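Local coordinates for protein dehalogenase (Rhodospirillaceae, PDB 6A41) that probably cleaves carbon-halogen bonds, as a dehalogenase built on the Rossmann-type fold of the short-chain dehydrogenase/reductase superfamily, at residues R6-N12 / D78-D84; T21-A25 / T220-L224. One frame throughout, in Å; residues are numbered along the deposited sequence.

Contact 1: residues R6-N12 / D78-D84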
loop_
_atom_site.group_PDB
_atom_site.type_symbol
_atom_site.label_atom_id
_atom_site.label_comp_id
_atom_site.label_asym_id
_atom_site.label_seq_id
_atom_site.Cartn_x
_atom_site.Cartn_y
_atom_site.Cartn_z
ATOM N N ARG A 6 16.916 -26.718 10.458
ATOM C CA ARG A 6 16.528 -26.138 9.160
ATOM C C ARG A 6 17.799 -25.844 8.393
ATOM O O ARG A 6 18.702 -25.241 8.973
ATOM C CB ARG A 6 15.689 -24.846 9.325
ATOM C CG ARG A 6 14.325 -25.038 9.987
ATOM C CD ARG A 6 13.403 -25.873 9.082
ATOM N NE ARG A 6 12.191 -26.272 9.812
ATOM C CZ ARG A 6 11.976 -27.466 10.360
ATOM N NH1 ARG A 6 12.882 -28.434 10.320
ATOM N NH2 ARG A 6 10.839 -27.685 11.006
ATOM N N VAL A 7 17.834 -26.210 7.128
ATOM C CA VAL A 7 18.957 -25.936 6.229
ATOM C C VAL A 7 18.620 -24.635 5.481
ATOM O O VAL A 7 17.581 -24.601 4.723
ATOM C CB VAL A 7 19.173 -27.106 5.185
ATOM C CG1 VAL A 7 20.294 -26.762 4.226
ATOM C CG2 VAL A 7 19.441 -28.405 5.944
ATOM N N ILE A 8 19.450 -23.605 5.717
ATOM C CA ILE A 8 19.234 -22.284 5.147
ATOM C C ILE A 8 20.379 -21.982 4.181
ATOM O O ILE A 8 21.525 -21.985 4.606
ATOM C CB ILE A 8 19.184 -21.258 6.249
ATOM C CG1 ILE A 8 17.988 -21.659 7.105
ATOM C CG2 ILE A 8 18.967 -19.865 5.695
ATOM C CD1 ILE A 8 17.683 -20.769 8.183
ATOM N N LEU A 9 20.080 -21.667 2.932
ATOM C CA LEU A 9 21.125 -21.269 2.005
ATOM C C LEU A 9 21.078 -19.760 1.872
ATOM O O LEU A 9 20.031 -19.209 1.513
ATOM C CB LEU A 9 20.726 -21.892 0.645
ATOM C CG LEU A 9 21.541 -21.403 -0.506
ATOM C CD1 LEU A 9 23.008 -21.673 -0.217
ATOM C CD2 LEU A 9 21.011 -22.099 -1.809
ATOM N N ILE A 10 22.161 -19.056 2.130
ATOM C CA ILE A 10 22.200 -17.634 2.042
ATOM C C ILE A 10 23.161 -17.293 0.854
ATOM O O ILE A 10 24.274 -17.808 0.775
ATOM C CB ILE A 10 22.784 -16.998 3.286
ATOM C CG1 ILE A 10 22.029 -17.438 4.587
ATOM C CG2 ILE A 10 22.769 -15.450 3.178
ATOM C CD1 ILE A 10 22.697 -17.042 5.893
ATOM N N THR A 11 22.713 -16.505 -0.084
ATOM C CA THR A 11 23.531 -16.088 -1.186
ATOM C C THR A 11 24.322 -14.817 -0.880
ATOM O O THR A 11 24.037 -14.049 0.022
ATOM C CB THR A 11 22.711 -15.840 -2.464
ATOM O OG1 THR A 11 21.769 -14.769 -2.255
ATOM C CG2 THR A 11 21.929 -17.078 -2.803
ATOM N N ASN A 12 25.341 -14.591 -1.690
ATOM C CA ASN A 12 26.196 -13.397 -1.617
ATOM C C ASN A 12 26.495 -13.006 -0.193
ATOM O O ASN A 12 26.368 -11.816 0.222
ATOM C CB ASN A 12 25.540 -12.306 -2.436
ATOM C CG ASN A 12 25.219 -12.705 -3.861
ATOM O OD1 ASN A 12 26.126 -13.022 -4.654
ATOM N ND2 ASN A 12 23.962 -12.787 -4.185
ATOM N N ASP A 78 15.752 -25.965 3.219
ATOM C CA ASP A 78 14.483 -25.549 3.798
ATOM C C ASP A 78 14.165 -24.096 3.462
ATOM O O ASP A 78 12.965 -23.714 3.396
ATOM C CB ASP A 78 14.501 -25.694 5.303
ATOM C CG ASP A 78 14.479 -27.153 5.734
ATOM O OD1 ASP A 78 13.514 -27.873 5.351
ATOM O OD2 ASP A 78 15.452 -27.623 6.334
ATOM N N ALA A 79 15.191 -23.222 3.403
ATOM C CA ALA A 79 14.995 -21.837 3.081
ATOM C C ALA A 79 16.087 -21.270 2.199
ATOM O O ALA A 79 17.318 -21.586 2.415
ATOM C CB ALA A 79 15.007 -21.010 4.379
ATOM N N LEU A 80 15.677 -20.525 1.193
ATOM C CA LEU A 80 16.579 -19.744 0.369
ATOM C C LEU A 80 16.520 -18.294 0.801
ATOM O O LEU A 80 15.429 -17.656 0.697
ATOM C CB LEU A 80 16.283 -19.873 -1.095
ATOM C CG LEU A 80 16.923 -18.921 -2.129
ATOM C CD1 LEU A 80 18.441 -19.185 -2.087
ATOM C CD2 LEU A 80 16.376 -19.137 -3.515
ATOM N N VAL A 81 17.644 -17.721 1.168
ATOM C CA VAL A 81 17.684 -16.305 1.429
ATOM C C VAL A 81 18.392 -15.641 0.270
ATOM O O VAL A 81 19.657 -15.826 0.098
ATOM C CB VAL A 81 18.422 -16.023 2.760
ATOM C CG1 VAL A 81 18.579 -14.551 2.974
ATOM C CG2 VAL A 81 17.722 -16.671 3.929
ATOM N N ASN A 82 17.641 -14.980 -0.591
ATOM C CA ASN A 82 18.216 -14.353 -1.773
ATOM C C ASN A 82 18.708 -12.958 -1.296
ATOM O O ASN A 82 17.923 -12.062 -1.215
ATOM C CB ASN A 82 17.196 -14.162 -2.847
ATOM C CG ASN A 82 16.950 -15.385 -3.738
ATOM O OD1 ASN A 82 15.794 -15.717 -3.998
ATOM N ND2 ASN A 82 17.953 -15.867 -4.331
ATOM N N ASN A 83 19.985 -12.838 -0.982
ATOM C CA ASN A 83 20.643 -11.688 -0.450
ATOM C C ASN A 83 21.384 -10.992 -1.606
ATOM O O ASN A 83 22.439 -11.366 -2.008
ATOM C CB ASN A 83 21.541 -12.139 0.674
ATOM C CG ASN A 83 22.393 -11.031 1.226
ATOM O OD1 ASN A 83 21.875 -10.000 1.720
ATOM N ND2 ASN A 83 23.684 -11.218 1.194
ATOM N N ASP A 84 20.698 -10.041 -2.220
ATOM C CA ASP A 84 21.091 -9.424 -3.474
ATOM C C ASP A 84 21.305 -7.925 -3.252
ATOM O O ASP A 84 20.494 -7.261 -2.590
ATOM C CB ASP A 84 20.010 -9.691 -4.555
ATOM C CG ASP A 84 19.663 -11.171 -4.611
ATOM O OD1 ASP A 84 20.522 -11.951 -5.035
ATOM O OD2 ASP A 84 18.554 -11.535 -4.136
HETATM O O HOH W 1 20.372 -14.386 -4.596
HETATM O O HOH W 2 22.601 -14.378 -6.278
#

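Contact 2: residues T21-A25 / T220-L224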
loop_
_atom_site.group_PDB
_atom_site.type_symbol
_atom_site.label_atom_id
_atom_site.label_comp_id
_atom_site.label_asym_id
_atom_site.label_seq_id
_atom_site.Cartn_x
_atom_site.Cartn_y
_atom_site.Cartn_z
ATOM N N THR A 21 22.444 -12.467 9.013
ATOM C CA THR A 21 21.605 -13.585 8.887
ATOM C C THR A 21 22.367 -14.862 9.328
ATOM O O THR A 21 21.822 -15.651 10.003
ATOM C CB THR A 21 21.075 -13.764 7.464
ATOM O OG1 THR A 21 20.394 -12.528 7.066
ATOM C CG2 THR A 21 20.090 -14.935 7.416
ATOM N N THR A 22 23.621 -15.035 8.914
ATOM C CA THR A 22 24.371 -16.244 9.305
ATOM C C THR A 22 24.409 -16.390 10.823
ATOM O O THR A 22 24.131 -17.462 11.404
ATOM C CB THR A 22 25.823 -16.127 8.820
ATOM O OG1 THR A 22 25.859 -16.141 7.414
ATOM C CG2 THR A 22 26.663 -17.288 9.329
ATOM N N ARG A 23 24.776 -15.272 11.424
ATOM C CA ARG A 23 24.967 -15.167 12.882
ATOM C C ARG A 23 23.709 -15.547 13.686
ATOM O O ARG A 23 23.751 -16.391 14.645
ATOM C CB ARG A 23 25.411 -13.743 13.278
ATOM C CG ARG A 23 25.783 -13.617 14.721
ATOM C CD ARG A 23 26.171 -12.181 15.190
ATOM N NE ARG A 23 27.264 -11.746 14.380
ATOM C CZ ARG A 23 27.287 -10.835 13.406
ATOM N NH1 ARG A 23 26.285 -10.113 13.059
ATOM N NH2 ARG A 23 28.453 -10.676 12.764
ATOM N N ILE A 24 22.599 -14.939 13.326
ATOM C CA ILE A 24 21.339 -15.268 14.007
ATOM C C ILE A 24 20.848 -16.678 13.671
ATOM O O ILE A 24 20.415 -17.380 14.603
ATOM C CB ILE A 24 20.263 -14.195 13.715
ATOM C CG1 ILE A 24 20.684 -12.784 14.222
ATOM C CG2 ILE A 24 18.968 -14.541 14.432
ATOM C CD1 ILE A 24 21.041 -12.729 15.705
ATOM N N ALA A 25 20.927 -17.104 12.402
ATOM C CA ALA A 25 20.437 -18.424 12.026
ATOM C C ALA A 25 21.192 -19.494 12.869
ATOM O O ALA A 25 20.619 -20.432 13.391
ATOM C CB ALA A 25 20.676 -18.631 10.560
ATOM N N THR A 220 14.987 -10.768 11.589
ATOM C CA THR A 220 13.798 -10.680 10.717
ATOM C C THR A 220 13.733 -11.712 9.641
ATOM O O THR A 220 12.720 -12.372 9.409
ATOM C CB THR A 220 13.614 -9.226 10.236
ATOM O OG1 THR A 220 13.547 -8.341 11.409
ATOM C CG2 THR A 220 12.370 -9.135 9.488
ATOM N N ILE A 221 14.814 -11.825 8.914
ATOM C CA ILE A 221 14.947 -12.871 7.899
ATOM C C ILE A 221 14.811 -14.265 8.498
ATOM O O ILE A 221 14.022 -15.120 7.932
ATOM C CB ILE A 221 16.264 -12.659 7.110
ATOM C CG1 ILE A 221 16.333 -11.348 6.360
ATOM C CG2 ILE A 221 16.618 -13.873 6.268
ATOM C CD1 ILE A 221 17.790 -10.897 6.052
ATOM N N CYS A 222 15.482 -14.538 9.619
ATOM C CA CYS A 222 15.326 -15.770 10.320
ATOM C C CYS A 222 13.877 -16.090 10.751
ATOM O O CYS A 222 13.370 -17.201 10.567
ATOM C CB CYS A 222 16.232 -15.868 11.530
ATOM S SG CYS A 222 17.952 -16.114 11.015
ATOM N N PHE A 223 13.202 -15.058 11.271
ATOM C CA PHE A 223 11.824 -15.256 11.587
ATOM C C PHE A 223 11.007 -15.729 10.314
ATOM O O PHE A 223 10.266 -16.764 10.418
ATOM C CB PHE A 223 11.168 -13.976 12.195
ATOM C CG PHE A 223 9.616 -14.109 12.262
ATOM C CD1 PHE A 223 9.043 -15.010 13.124
ATOM C CD2 PHE A 223 8.824 -13.379 11.384
ATOM C CE1 PHE A 223 7.622 -15.247 13.153
ATOM C CE2 PHE A 223 7.442 -13.531 11.390
ATOM C CZ PHE A 223 6.870 -14.444 12.249
ATOM N N LEU A 224 11.186 -15.095 9.155
ATOM C CA LEU A 224 10.412 -15.501 7.976
ATOM C C LEU A 224 10.790 -16.905 7.497
ATOM O O LEU A 224 9.913 -17.581 6.930
ATOM C CB LEU A 224 10.565 -14.516 6.823
ATOM C CG LEU A 224 9.957 -13.150 7.204
ATOM C CD1 LEU A 224 10.446 -12.134 6.180
ATOM C CD2 LEU A 224 8.422 -13.184 7.304
#

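Contact 1: residues R6-N12 / D78-D84
Thr-11 and Asn-83 bind each other through backbone and side chain at the C-terminal side of two parallel strands. OG1 of Thr-11, standing between its own backbone N and carbonyl carbon (chi1 62°), accepts the N-H of Asn-83 N at 2.9 Å, while CG2 turns to CD1 of Leu-80. ND2 of Asn-83 donates to Thr-11 O at 3.1 Å, with the acceptor in its amide plane; the amide also bonds Lys-15 O and Ala-17 N. With an alanine in place of Thr-11, the Asn-83 N-H would probably be left without its acceptor, and the water between Asn-82 and Asp-84 would lose one of three partners.

Behind this end the packing is dense. Strands 7-10 and 79-83 are central neighbours in a Rossmann-type sheet, where the chain, after adding strands 31-34 and 56-57 outward, crosses back to start the other half. Val-81 N meets Leu-9 O at 2.8 Å, nearly straight (177°). Ile-8 CG2 presses on Val-81 CG2 at 3.9 Å, on the face covered by helix 214-225, whereas on the other face Leu-9 and Leu-80 lie side by side, CD2 of Leu-9 meeting CD1 of Leu-80 at 3.9 Å.

Water enters at the Asn-12 and Asp-84 end: one joins Thr-11 OG1, Asn-82 ND2 and Asp-84 OD1, another sits on Asn-12 ND2, which also reaches Asn-83 O at 3.0 Å. At the other, partly exposed end, Asp-78 OD2 takes Val-7 N at 2.9 Å through its anti lone pair, OD1 pairing with Arg-126, and Arg-6 CD brushes the Asp-78 carboxylate carbon, its guanidinium bound to Asp-227.

Contact 2: residues T21-A25 / T220-L224
The carbonyl O of Thr-21 takes the N-H of Ala-25 at 2.9 Å (N to O), an ordinary helical bond, and the thiol of Cys-222 lies against exactly this turn. In the Rossmann-type fold, helix 18-27 is the first helix after strand 7-10, and helix 214-225 precedes the last strand, 236-239. The axes of segments 21-25 and 220-224 cross at -56° and come within 9.3 Å of each other.

Cys-222 takes the largest share of the buried surface. With its sulfur anti to the carbonyl carbon (chi1 -73°), SG is aimed at the first helix and comes within 3.4 Å of Ala-25 N, close against the backbone itself. The methyl CB of Ala-25 touches SG at 3.7 Å, and CG2 of Ile-24 closes on the same sulfur at 3.9 Å, so that SG is wedged among apolar carbons and main chain. Ile-24 meets the sulfur with CB as well as CG2, while its longer arm leads away from the crossing. Gln-28 adds a further contact to the cysteine.

Elsewhere on helix 214-225, Phe-223 stacks its ring on Phe-223 of a second subunit, so the helix serves both the crossing and a subunit contact. Nearer the sheet, Thr-21 and Ile-221 cross at about a right angle. The hydroxyl of Thr-21 is anti to its carbonyl carbon (chi1 -56°) and bonds Ala-17 O one turn back, yet Ile-221 CD1 is packed tightly against it, 3.2 Å from OG1. Beside that pair, CG2 of Thr-21 meets CG2 of Ile-221 at 3.8 Å.

Contact 1 lies within the central sheet and contact 2 in the helical layer over one of its faces, their centres about 10 Å apart. Along the chain their segments alternate: strand 7-10, helix 18-27, strand 79-83, helix 214-225. Strand 7-10 and helix 18-27 are consecutive elements, so one strand-to-helix unit supplies the first half of both contacts. They meet directly: Ile-10 CD1 packs on Thr-21 CG2 at 3.7 Å, and Val-81 CG2 on Ile-221 CG2 at 3.8 Å. Together they pack helix 18-27 and the late helix 214-225 onto the same two neighbouring strands, in one buried core of the Rossmann-type fold.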